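Local atomic coordinates of RimK domain protein ATP-grasp (PDB entry 5I47), a protein that probably binds ATP and, like its RimK-type ATP-grasp relatives, may join an amino acid to a carboxylate group. Residues R58-A63 / L134-G139; A102-P107 / T220-R225; P128-S133 / Q170-A175. One frame throughout, in Å; residues are numbered along the deposited sequence.

Contact 1. Residues R58-A63 / L134-G139; sequences RGEATA and LTVDPG
The carbonyl oxygen of Ala61 lies against two carbons of Val136, CG1 at 3.5 Å and CB at 3.6 Å from Ala61 O. The contact spans the two parts of an ATP-grasp protein. Residues 58-63 lead from strand 54-57 to helix 63-74 in the preATP-grasp domain, while 134-139 begin the turn between antiparallel strands 129-133 and 143-145, which probably corresponds to the loop that closes over the nucleotide phosphates in ATP-grasp relatives. With CG1 of Val136 anti to its backbone nitrogen (chi1 177°), this methyl is carried to the far loop and also meets Glu60, whose extended chain brings OE2 to 3.8 Å from Val136 CG1. That is a methyl against a carboxylate oxygen, a van der Waals touch and no polar bond between the two loops. A backbone hydrogen bond also links Val136 to Ala90, at the end of helix 83-90. Thr62, at the N-cap position of helix 63-74, makes no capping bond; its OG1 stands 3.5 Å from Val136 O without bonding to it and has a weak hydrogen bond to Glu64. Farther back, Arg58 is fixed by a salt bridge to Glu18 and by hydrogen bonds to the carbonyls of Leu254 and Val255, which joins the start of the loop to helix 16-27 and to the residues just after strand 246-253. The two loops thus meet through light van der Waals touches near the surface, the last a methyl pair: Ala63 CB lies 3.9 Å from Thr135 CG2.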
ATOM      1  N   ARG B  58       3.362 -14.001  12.707  1.00 39.34           N
ATOM      2  CA  ARG B  58       2.236 -14.436  13.519  1.00 41.19           C
ATOM      3  C   ARG B  58       1.279 -13.296  13.838  1.00 39.36           C
ATOM      4  O   ARG B  58       0.456 -13.420  14.753  1.00 40.51           O
ATOM      5  CB  ARG B  58       2.742 -15.082  14.811  1.00 40.42           C
ATOM      6  CG  ARG B  58       3.625 -16.298  14.592  1.00 37.69           C
ATOM      7  CD  ARG B  58       2.807 -17.484  14.123  1.00 37.86           C
ATOM      8  NE  ARG B  58       1.614 -17.647  14.943  1.00 40.59           N
ATOM      9  CZ  ARG B  58       0.373 -17.646  14.471  1.00 44.34           C
ATOM     10  NH1 ARG B  58       0.155 -17.516  13.171  1.00 45.97           N
ATOM     11  NH2 ARG B  58      -0.651 -17.792  15.302  1.00 46.99           N
ATOM     12  N   GLY B  59       1.368 -12.188  13.104  1.00 36.40           N
ATOM     13  CA  GLY B  59       0.542 -11.030  13.345  1.00 32.68           C
ATOM     14  C   GLY B  59      -0.547 -10.860  12.296  1.00 29.79           C
ATOM     15  O   GLY B  59      -0.576 -11.528  11.261  1.00 25.89           O
ATOM     16  N   GLU B  60      -1.466  -9.947  12.604  1.00 30.37           N
ATOM     17  CA  GLU B  60      -2.514  -9.564  11.668  1.00 31.97           C
ATOM     18  C   GLU B  60      -1.893  -8.985  10.401  1.00 32.30           C
ATOM     19  O   GLU B  60      -0.912  -8.240  10.454  1.00 33.13           O
ATOM     20  CB  GLU B  60      -3.448  -8.543  12.328  1.00 35.35           C
ATOM     21  CG  GLU B  60      -4.654  -8.119  11.501  1.00 42.76           C
ATOM     22  CD  GLU B  60      -5.223  -6.772  11.941  1.00 53.56           C
ATOM     23  OE1 GLU B  60      -4.585  -6.089  12.778  1.00 57.60           O
ATOM     24  OE2 GLU B  60      -6.305  -6.387  11.445  1.00 56.30           O
ATOM     25  N   ALA B  61      -2.458  -9.344   9.252  1.00 30.80           N
ATOM     26  CA  ALA B  61      -1.904  -8.902   7.980  1.00 30.31           C
ATOM     27  C   ALA B  61      -2.187  -7.420   7.769  1.00 30.97           C
ATOM     28  O   ALA B  61      -3.348  -7.006   7.720  1.00 36.01           O
ATOM     29  CB  ALA B  61      -2.493  -9.724   6.839  1.00 29.65           C
ATOM     30  N   THR B  62      -1.128  -6.621   7.636  1.00 36.60           N
ATOM     31  CA  THR B  62      -1.263  -5.200   7.342  1.00 35.33           C
ATOM     32  C   THR B  62      -0.173  -4.788   6.359  1.00 32.17           C
ATOM     33  O   THR B  62       0.705  -5.580   6.004  1.00 33.00           O
ATOM     34  CB  THR B  62      -1.188  -4.348   8.609  1.00 40.11           C
ATOM     35  OG1 THR B  62      -1.405  -2.977   8.261  1.00 53.79           O
ATOM     36  CG2 THR B  62       0.179  -4.484   9.252  1.00 38.47           C
ATOM     37  N   ALA B  63      -0.232  -3.526   5.924  1.00 24.26           N
ATOM     38  CA  ALA B  63       0.659  -3.064   4.867  1.00 23.71           C
ATOM     39  C   ALA B  63       2.120  -3.125   5.295  1.00 28.16           C
ATOM     40  O   ALA B  63       2.981  -3.547   4.515  1.00 32.79           O
ATOM     41  CB  ALA B  63       0.285  -1.644   4.445  1.00 27.00           C
ATOM     42  N   LEU B 134      -9.238   0.107   1.386  1.00 24.71           N
ATOM     43  CA  LEU B 134      -8.474  -0.659   0.404  1.00 26.99           C
ATOM     44  C   LEU B 134      -7.382  -1.484   1.067  1.00 29.63           C
ATOM     45  O   LEU B 134      -7.015  -2.551   0.561  1.00 30.19           O
ATOM     46  CB  LEU B 134      -7.859   0.271  -0.645  1.00 27.48           C
ATOM     47  CG  LEU B 134      -8.775   1.232  -1.404  1.00 28.27           C
ATOM     48  CD1 LEU B 134      -8.051   1.824  -2.601  1.00 26.88           C
ATOM     49  CD2 LEU B 134     -10.053   0.542  -1.839  1.00 31.45           C
ATOM     50  N   THR B 135      -6.857  -1.012   2.192  1.00 32.29           N
ATOM     51  CA  THR B 135      -5.826  -1.700   2.952  1.00 32.93           C
ATOM     52  C   THR B 135      -6.378  -2.054   4.325  1.00 35.70           C
ATOM     53  O   THR B 135      -7.058  -1.237   4.955  1.00 35.30           O
ATOM     54  CB  THR B 135      -4.574  -0.825   3.087  1.00 38.43           C
ATOM     55  OG1 THR B 135      -3.884  -0.793   1.831  1.00 47.81           O
ATOM     56  CG2 THR B 135      -3.640  -1.355   4.172  1.00 38.78           C
ATOM     57  N   VAL B 136      -6.100  -3.283   4.774  1.00 35.63           N
ATOM     58  CA  VAL B 136      -6.551  -3.714   6.094  1.00 34.08           C
ATOM     59  C   VAL B 136      -5.950  -2.802   7.150  1.00 33.30           C
ATOM     60  O   VAL B 136      -4.729  -2.616   7.217  1.00 35.95           O
ATOM     61  CB  VAL B 136      -6.179  -5.183   6.343  1.00 31.86           C
ATOM     62  CG1 VAL B 136      -6.587  -5.593   7.748  1.00 32.90           C
ATOM     63  CG2 VAL B 136      -6.843  -6.082   5.313  1.00 32.61           C
ATOM     64  N   ASP B 137      -6.813  -2.224   7.977  1.00 35.04           N
ATOM     65  CA  ASP B 137      -6.420  -1.191   8.922  1.00 42.48           C
ATOM     66  C   ASP B 137      -7.285  -1.286  10.170  1.00 45.28           C
ATOM     67  O   ASP B 137      -8.513  -1.163  10.082  1.00 48.32           O
ATOM     68  CB  ASP B 137      -6.549   0.193   8.277  1.00 49.77           C
ATOM     69  CG  ASP B 137      -6.478   1.324   9.288  1.00 56.11           C
ATOM     70  OD1 ASP B 137      -5.635   1.257  10.209  1.00 59.57           O
ATOM     71  OD2 ASP B 137      -7.270   2.281   9.159  1.00 57.25           O
ATOM     72  N   PRO B 138      -6.689  -1.507  11.343  1.00 49.69           N
ATOM     73  CA  PRO B 138      -7.504  -1.597  12.568  1.00 51.66           C
ATOM     74  C   PRO B 138      -8.240  -0.310  12.903  1.00 52.31           C
ATOM     75  O   PRO B 138      -9.309  -0.363  13.524  1.00 53.46           O
ATOM     76  CB  PRO B 138      -6.477  -1.968  13.647  1.00 51.22           C
ATOM     77  CG  PRO B 138      -5.152  -1.553  13.082  1.00 53.46           C
ATOM     78  CD  PRO B 138      -5.258  -1.738  11.601  1.00 49.74           C
ATOM     79  N   GLY B 139      -7.711   0.846  12.502  1.00 58.17           N
ATOM     80  CA  GLY B 139      -8.405   2.108  12.689  1.00 60.70           C
ATOM     81  C   GLY B 139      -9.622   2.311  11.810  1.00 65.98           C
ATOM     82  O   GLY B 139     -10.327   3.311  11.974  1.00 70.54           O
TER

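Contact 2. Residues A102-P107 / T220-R225; sequences ADIPVP and TALAER
Arg225 reaches from helix 216-230 over Ile104 to the carbonyls of Ala102 and Asp103, just past the end of helix 92-101. Its CG lies beside the backbone nitrogen, the chain runs straight through chi2 and then bends at chi3 (58°), which lays the guanidinium over Ile104: CG1 of Ile104 sits 4.3 Å above one face of the group, offset toward its rim. Asp103 O stands near the guanidinium plane at its edge, 3.6 Å from Arg225 NH1. Ala102 O comes closer, 2.9 Å from Arg225 NH2, but obliquely and at an angle too poor for a hydrogen bond, so the attraction is probably mostly electrostatic. The carboxylate of Asp103 adds opposite charge nearby without contact, OD2 being 4.8 Å from Arg225 NH2. Beneath the arginine the packing is apolar. Leu222, one turn earlier, has CG anti to its backbone nitrogen (chi1 -179°), and its CD1 approaches Ile104 CG2 at 4.4 Å; Leu99, Ile226 and Val248 also touch Ile104. Asp103 has positive phi, and two bonds lead back into the last turn of helix 92-101. Arg225 thus lies over a helix C-terminus closed by a Schellman motif, in the connection to strand 109-112 of the ATP-grasp region.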
ATOM      1  N   ALA B 102      -8.724 -14.778 -11.359  1.00 31.02           N
ATOM      2  CA  ALA B 102      -8.706 -16.221 -11.153  1.00 27.51           C
ATOM      3  C   ALA B 102     -10.078 -16.861 -11.294  1.00 27.23           C
ATOM      4  O   ALA B 102     -10.203 -18.069 -11.075  1.00 30.56           O
ATOM      5  CB  ALA B 102      -8.135 -16.550  -9.770  1.00 23.00           C
ATOM      6  N   ASP B 103     -11.103 -16.081 -11.644  1.00 28.76           N
ATOM      7  CA  ASP B 103     -12.474 -16.575 -11.803  1.00 32.21           C
ATOM      8  C   ASP B 103     -12.998 -17.206 -10.515  1.00 30.70           C
ATOM      9  O   ASP B 103     -13.716 -18.207 -10.537  1.00 36.68           O
ATOM     10  CB  ASP B 103     -12.578 -17.560 -12.968  1.00 38.47           C
ATOM     11  CG  ASP B 103     -13.998 -17.728 -13.461  1.00 43.13           C
ATOM     12  OD1 ASP B 103     -14.760 -16.739 -13.432  1.00 41.89           O
ATOM     13  OD2 ASP B 103     -14.350 -18.851 -13.876  1.00 49.24           O
ATOM     14  N   ILE B 104     -12.644 -16.618  -9.383  1.00 27.38           N
ATOM     15  CA  ILE B 104     -13.130 -17.054  -8.076  1.00 31.62           C
ATOM     16  C   ILE B 104     -14.243 -16.106  -7.642  1.00 33.46           C
ATOM     17  O   ILE B 104     -14.045 -14.883  -7.682  1.00 32.54           O
ATOM     18  CB  ILE B 104     -12.001 -17.095  -7.030  1.00 27.32           C
ATOM     19  CG1 ILE B 104     -11.013 -18.212  -7.379  1.00 28.87           C
ATOM     20  CG2 ILE B 104     -12.568 -17.289  -5.631  1.00 22.20           C
ATOM     21  CD1 ILE B 104      -9.884 -18.374  -6.389  1.00 32.31           C
ATOM     22  N   PRO B 105     -15.412 -16.614  -7.245  1.00 34.11           N
ATOM     23  CA  PRO B 105     -16.546 -15.726  -6.952  1.00 34.92           C
ATOM     24  C   PRO B 105     -16.284 -14.843  -5.740  1.00 32.14           C
ATOM     25  O   PRO B 105     -15.807 -15.306  -4.702  1.00 31.34           O
ATOM     26  CB  PRO B 105     -17.701 -16.701  -6.699  1.00 35.59           C
ATOM     27  CG  PRO B 105     -17.036 -17.981  -6.313  1.00 34.05           C
ATOM     28  CD  PRO B 105     -15.774 -18.034  -7.113  1.00 30.97           C
ATOM     29  N   VAL B 106     -16.602 -13.562  -5.892  1.00 32.34           N
ATOM     30  CA  VAL B 106     -16.504 -12.564  -4.827  1.00 30.96           C
ATOM     31  C   VAL B 106     -17.765 -11.712  -4.856  1.00 31.36           C
ATOM     32  O   VAL B 106     -18.469 -11.663  -5.871  1.00 37.81           O
ATOM     33  CB  VAL B 106     -15.252 -11.673  -4.991  1.00 25.53           C
ATOM     34  CG1 VAL B 106     -13.989 -12.481  -4.747  1.00 23.69           C
ATOM     35  CG2 VAL B 106     -15.217 -11.048  -6.372  1.00 18.75           C
ATOM     36  N   PRO B 107     -18.087 -11.050  -3.747  1.00 28.28           N
ATOM     37  CA  PRO B 107     -19.290 -10.212  -3.729  1.00 29.38           C
ATOM     38  C   PRO B 107     -19.166  -9.037  -4.682  1.00 35.55           C
ATOM     39  O   PRO B 107     -18.072  -8.583  -5.023  1.00 36.68           O
ATOM     40  CB  PRO B 107     -19.378  -9.733  -2.276  1.00 24.51           C
ATOM     41  CG  PRO B 107     -18.568 -10.693  -1.505  1.00 24.22           C
ATOM     42  CD  PRO B 107     -17.459 -11.112  -2.417  1.00 27.42           C
ATOM     43  N   THR B 220     -13.747 -27.930  -0.205  1.00 49.53           N
ATOM     44  CA  THR B 220     -12.392 -28.419  -0.440  1.00 45.13           C
ATOM     45  C   THR B 220     -11.935 -28.092  -1.856  1.00 42.03           C
ATOM     46  O   THR B 220     -10.785 -27.688  -2.069  1.00 43.99           O
ATOM     47  CB  THR B 220     -12.322 -29.926  -0.183  1.00 42.55           C
ATOM     48  OG1 THR B 220     -12.586 -30.188   1.202  1.00 40.61           O
ATOM     49  CG2 THR B 220     -10.947 -30.477  -0.546  1.00 39.70           C
ATOM     50  N   ALA B 221     -12.830 -28.248  -2.835  1.00 39.47           N
ATOM     51  CA  ALA B 221     -12.487 -27.896  -4.209  1.00 43.79           C
ATOM     52  C   ALA B 221     -12.183 -26.410  -4.335  1.00 43.42           C
ATOM     53  O   ALA B 221     -11.250 -26.015  -5.045  1.00 41.53           O
ATOM     54  CB  ALA B 221     -13.623 -28.298  -5.150  1.00 46.01           C
ATOM     55  N   LEU B 222     -12.957 -25.570  -3.642  1.00 43.11           N
ATOM     56  CA  LEU B 222     -12.703 -24.134  -3.663  1.00 39.84           C
ATOM     57  C   LEU B 222     -11.356 -23.806  -3.034  1.00 38.72           C
ATOM     58  O   LEU B 222     -10.576 -23.023  -3.589  1.00 38.38           O
ATOM     59  CB  LEU B 222     -13.833 -23.396  -2.942  1.00 38.70           C
ATOM     60  CG  LEU B 222     -13.765 -21.869  -2.867  1.00 35.08           C
ATOM     61  CD1 LEU B 222     -13.808 -21.260  -4.255  1.00 30.62           C
ATOM     62  CD2 LEU B 222     -14.891 -21.325  -1.998  1.00 30.76           C
ATOM     63  N   ALA B 223     -11.056 -24.405  -1.878  1.00 36.11           N
ATOM     64  CA  ALA B 223      -9.774 -24.152  -1.229  1.00 33.99           C
ATOM     65  C   ALA B 223      -8.605 -24.610  -2.090  1.00 38.78           C
ATOM     66  O   ALA B 223      -7.534 -23.994  -2.059  1.00 40.29           O
ATOM     67  CB  ALA B 223      -9.722 -24.839   0.134  1.00 30.77           C
ATOM     68  N   GLU B 224      -8.790 -25.684  -2.861  1.00 42.33           N
ATOM     69  CA  GLU B 224      -7.706 -26.180  -3.700  1.00 41.45           C
ATOM     70  C   GLU B 224      -7.444 -25.256  -4.882  1.00 39.22           C
ATOM     71  O   GLU B 224      -6.290 -25.096  -5.296  1.00 40.12           O
ATOM     72  CB  GLU B 224      -8.018 -27.600  -4.169  1.00 42.17           C
ATOM     73  CG  GLU B 224      -7.904 -28.621  -3.048  1.00 46.28           C
ATOM     74  CD  GLU B 224      -8.302 -30.022  -3.466  1.00 54.85           C
ATOM     75  OE1 GLU B 224      -8.803 -30.195  -4.598  1.00 60.01           O
ATOM     76  OE2 GLU B 224      -8.111 -30.953  -2.652  1.00 55.43           O
ATOM     77  N   ARG B 225      -8.490 -24.633  -5.429  1.00 34.63           N
ATOM     78  CA  ARG B 225      -8.274 -23.624  -6.459  1.00 37.71           C
ATOM     79  C   ARG B 225      -7.595 -22.391  -5.883  1.00 37.00           C
ATOM     80  O   ARG B 225      -6.725 -21.797  -6.528  1.00 37.38           O
ATOM     81  CB  ARG B 225      -9.598 -23.235  -7.110  1.00 45.30           C
ATOM     82  CG  ARG B 225     -10.263 -24.337  -7.898  1.00 54.56           C
ATOM     83  CD  ARG B 225     -11.397 -23.754  -8.709  1.00 60.11           C
ATOM     84  NE  ARG B 225     -10.920 -22.707  -9.606  1.00 58.70           N
ATOM     85  CZ  ARG B 225     -11.677 -21.718 -10.069  1.00 56.23           C
ATOM     86  NH1 ARG B 225     -12.950 -21.631  -9.709  1.00 54.89           N
ATOM     87  NH2 ARG B 225     -11.158 -20.810 -10.884  1.00 53.54           N
TER

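Contact 3. Residues P128-S133 / Q170-A175; sequences PVVLKS and QQFIPA
Lys132 sets CG beside its backbone nitrogen (chi1 -60°) and then runs fully extended, while Gln170 puts CG anti to its own nitrogen (chi1 -172°); the two chains meet obliquely at their ends, where Lys132 NZ donates to Gln170 OE1 at 2.7 Å. The ammonium group is tilted 23° from the amide plane. On the other end of the same amide, NE2 bonds to Thr109 OG1, so both polar atoms of the Gln170 side chain are used and the rotation of the amide is fixed. A methionine in place of Lys132 would probably leave OE1 without this donor, remove the positive charge and let the amide, still bonded to Thr109 through NE2, turn more freely about chi3. The backbones pair antiparallel. Val130 and Gln170 form a hydrogen-bonded pair, with Val130 N to Gln170 O at 2.8 Å and Gln170 N to Val130 O at 3.0 Å, and their side chains lie alongside each other, Val130 CG2 against Gln170 CB at 3.8 Å. Val129 and Gln171 follow as a non-hydrogen-bonded pair. Beyond it, Phe172 N reaches Pro128 O at 3.3 Å from well above the carbonyl plane, in contrast to the two in-plane bonds of the Val130-Gln170 pair, consistent with strand 167-171 ending here. Phe172 crosses both neighbours at about a right angle: Pro128 CG, after a cis peptide bond, packs on Phe172 CB at 3.7 Å, and Val130 CG1 meets CD1 of the phenylalanine ring at 3.5 Å. Leu144 adds to this apolar patch. These are the two inner strands of the four-stranded antiparallel sheet of the ATP-grasp region; in relatives, the adenine of ATP lies beside the connection that follows strand 167-171.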
ATOM      1  N   PRO B 128     -28.216  -4.279   1.914  1.00 54.88           N
ATOM      2  CA  PRO B 128     -27.107  -3.700   2.677  1.00 50.03           C
ATOM      3  C   PRO B 128     -25.769  -3.829   1.957  1.00 47.71           C
ATOM      4  O   PRO B 128     -25.658  -4.584   0.990  1.00 44.13           O
ATOM      5  CB  PRO B 128     -27.113  -4.526   3.963  1.00 47.08           C
ATOM      6  CG  PRO B 128     -27.524  -5.886   3.493  1.00 47.68           C
ATOM      7  CD  PRO B 128     -28.494  -5.664   2.339  1.00 51.96           C
ATOM      8  N   VAL B 129     -24.769  -3.081   2.428  1.00 48.28           N
ATOM      9  CA  VAL B 129     -23.406  -3.135   1.911  1.00 42.99           C
ATOM     10  C   VAL B 129     -22.443  -3.003   3.085  1.00 42.86           C
ATOM     11  O   VAL B 129     -22.835  -2.681   4.207  1.00 45.46           O
ATOM     12  CB  VAL B 129     -23.124  -2.033   0.865  1.00 39.93           C
ATOM     13  CG1 VAL B 129     -24.021  -2.193  -0.348  1.00 39.42           C
ATOM     14  CG2 VAL B 129     -23.298  -0.656   1.486  1.00 37.93           C
ATOM     15  N   VAL B 130     -21.164  -3.255   2.814  1.00 42.22           N
ATOM     16  CA  VAL B 130     -20.095  -3.051   3.784  1.00 38.79           C
ATOM     17  C   VAL B 130     -19.052  -2.122   3.176  1.00 36.38           C
ATOM     18  O   VAL B 130     -18.766  -2.193   1.977  1.00 35.76           O
ATOM     19  CB  VAL B 130     -19.447  -4.380   4.224  1.00 38.58           C
ATOM     20  CG1 VAL B 130     -20.394  -5.168   5.102  1.00 40.06           C
ATOM     21  CG2 VAL B 130     -19.042  -5.204   3.016  1.00 38.34           C
ATOM     22  N   LEU B 131     -18.503  -1.238   4.004  1.00 34.68           N
ATOM     23  CA  LEU B 131     -17.407  -0.363   3.610  1.00 32.73           C
ATOM     24  C   LEU B 131     -16.098  -0.962   4.096  1.00 33.22           C
ATOM     25  O   LEU B 131     -15.947  -1.254   5.286  1.00 36.05           O
ATOM     26  CB  LEU B 131     -17.573   1.048   4.181  1.00 32.35           C
ATOM     27  CG  LEU B 131     -18.803   1.873   3.799  1.00 33.27           C
ATOM     28  CD1 LEU B 131     -18.635   3.295   4.293  1.00 33.73           C
ATOM     29  CD2 LEU B 131     -19.033   1.851   2.305  1.00 32.30           C
ATOM     30  N   LYS B 132     -15.156  -1.141   3.176  1.00 33.59           N
ATOM     31  CA  LYS B 132     -13.853  -1.713   3.484  1.00 33.07           C
ATOM     32  C   LYS B 132     -12.783  -0.790   2.928  1.00 34.08           C
ATOM     33  O   LYS B 132     -12.789  -0.487   1.731  1.00 36.90           O
ATOM     34  CB  LYS B 132     -13.700  -3.116   2.889  1.00 26.12           C
ATOM     35  CG  LYS B 132     -14.706  -4.142   3.375  1.00 26.62           C
ATOM     36  CD  LYS B 132     -14.460  -5.495   2.714  1.00 30.18           C
ATOM     37  CE  LYS B 132     -15.379  -6.581   3.265  1.00 35.61           C
ATOM     38  NZ  LYS B 132     -15.063  -7.909   2.658  1.00 35.02           N
ATOM     39  N   SER B 133     -11.875  -0.342   3.788  1.00 33.82           N
ATOM     40  CA  SER B 133     -10.702   0.374   3.306  1.00 35.17           C
ATOM     41  C   SER B 133      -9.900  -0.520   2.366  1.00 35.76           C
ATOM     42  O   SER B 133      -9.884  -1.747   2.507  1.00 34.72           O
ATOM     43  CB  SER B 133      -9.837   0.825   4.484  1.00 33.60           C
ATOM     44  OG  SER B 133      -9.651  -0.229   5.414  1.00 31.51           O
ATOM     45  N   GLN B 170     -19.120  -2.888  -0.902  1.00 34.65           N
ATOM     46  CA  GLN B 170     -19.278  -4.294  -1.246  1.00 38.24           C
ATOM     47  C   GLN B 170     -20.631  -4.798  -0.771  1.00 42.14           C
ATOM     48  O   GLN B 170     -21.040  -4.518   0.362  1.00 40.93           O
ATOM     49  CB  GLN B 170     -18.157  -5.138  -0.632  1.00 34.90           C
ATOM     50  CG  GLN B 170     -18.135  -6.579  -1.109  1.00 33.87           C
ATOM     51  CD  GLN B 170     -16.955  -7.356  -0.564  1.00 32.95           C
ATOM     52  OE1 GLN B 170     -16.894  -7.661   0.626  1.00 32.19           O
ATOM     53  NE2 GLN B 170     -16.002  -7.675  -1.435  1.00 34.43           N
ATOM     54  N   GLN B 171     -21.316  -5.542  -1.636  1.00 46.14           N
ATOM     55  CA  GLN B 171     -22.603  -6.114  -1.273  1.00 51.57           C
ATOM     56  C   GLN B 171     -22.455  -7.043  -0.075  1.00 49.13           C
ATOM     57  O   GLN B 171     -21.469  -7.774   0.051  1.00 44.81           O
ATOM     58  CB  GLN B 171     -23.198  -6.869  -2.462  1.00 55.07           C
ATOM     59  CG  GLN B 171     -24.492  -7.604  -2.154  1.00 58.38           C
ATOM     60  CD  GLN B 171     -25.217  -8.042  -3.410  1.00 63.01           C
ATOM     61  OE1 GLN B 171     -25.024  -9.156  -3.901  1.00 60.30           O
ATOM     62  NE2 GLN B 171     -26.057  -7.161  -3.941  1.00 68.99           N
ATOM     63  N   PHE B 172     -23.440  -6.998   0.817  1.00 52.50           N
ATOM     64  CA  PHE B 172     -23.447  -7.831   2.010  1.00 55.88           C
ATOM     65  C   PHE B 172     -24.270  -9.086   1.754  1.00 55.31           C
ATOM     66  O   PHE B 172     -25.431  -9.000   1.341  1.00 53.68           O
ATOM     67  CB  PHE B 172     -24.009  -7.074   3.212  1.00 60.29           C
ATOM     68  CG  PHE B 172     -23.871  -7.818   4.506  1.00 65.02           C
ATOM     69  CD1 PHE B 172     -22.642  -7.900   5.140  1.00 64.65           C
ATOM     70  CD2 PHE B 172     -24.963  -8.441   5.086  1.00 68.17           C
ATOM     71  CE1 PHE B 172     -22.504  -8.586   6.331  1.00 64.18           C
ATOM     72  CE2 PHE B 172     -24.831  -9.130   6.280  1.00 68.01           C
ATOM     73  CZ  PHE B 172     -23.598  -9.202   6.902  1.00 65.46           C
ATOM     74  N   ILE B 173     -23.665 -10.242   1.998  1.00 57.49           N
ATOM     75  CA  ILE B 173     -24.345 -11.525   1.845  1.00 61.73           C
ATOM     76  C   ILE B 173     -24.492 -12.150   3.226  1.00 68.79           C
ATOM     77  O   ILE B 173     -23.538 -12.759   3.730  1.00 72.11           O
ATOM     78  CB  ILE B 173     -23.582 -12.446   0.883  1.00 59.55           C
ATOM     79  CG1 ILE B 173     -23.160 -11.673  -0.370  1.00 55.24           C
ATOM     80  CG2 ILE B 173     -24.437 -13.651   0.514  1.00 60.07           C
ATOM     81  CD1 ILE B 173     -22.361 -12.490  -1.356  1.00 53.58           C
ATOM     82  N   PRO B 174     -25.649 -12.023   3.877  1.00 69.75           N
ATOM     83  CA  PRO B 174     -25.771 -12.511   5.258  1.00 68.25           C
ATOM     84  C   PRO B 174     -25.759 -14.031   5.323  1.00 69.03           C
ATOM     85  O   PRO B 174     -26.315 -14.716   4.460  1.00 68.01           O
ATOM     86  CB  PRO B 174     -27.118 -11.940   5.719  1.00 66.88           C
ATOM     87  CG  PRO B 174     -27.900 -11.791   4.461  1.00 68.67           C
ATOM     88  CD  PRO B 174     -26.907 -11.424   3.391  1.00 69.56           C
ATOM     89  N   ALA B 175     -25.115 -14.554   6.362  1.00 68.75           N
ATOM     90  CA  ALA B 175     -24.972 -15.988   6.556  1.00 72.40           C
ATOM     91  C   ALA B 175     -25.647 -16.404   7.854  1.00 75.77           C
ATOM     92  O   ALA B 175     -25.605 -15.673   8.849  1.00 76.84           O
ATOM     93  CB  ALA B 175     -23.496 -16.398   6.574  1.00 70.66           C
TER

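Along the chain the segments come as 58-63, 102-107, 128-133, 134-139, 170-175 and 220-225, so contact 3 is nested within the loop closed by contact 2, and contact 1 crosses both. Residues 134-139 of contact 1 continue directly from strand 129-133 of contact 3, although the two centres are about 18 Å apart. Contacts 2 and 3, about 19 Å between centres, touch where Pro107 CB packs on Gln170 CG at 3.6 Å; contacts 1 and 2 are about 23 Å apart between centres. Contact 1 joins the preATP-grasp and ATP-grasp regions through van der Waals touches, whereas contact 3 lies within the four-stranded sheet of the ATP-grasp region and contact 2 against its five-stranded one.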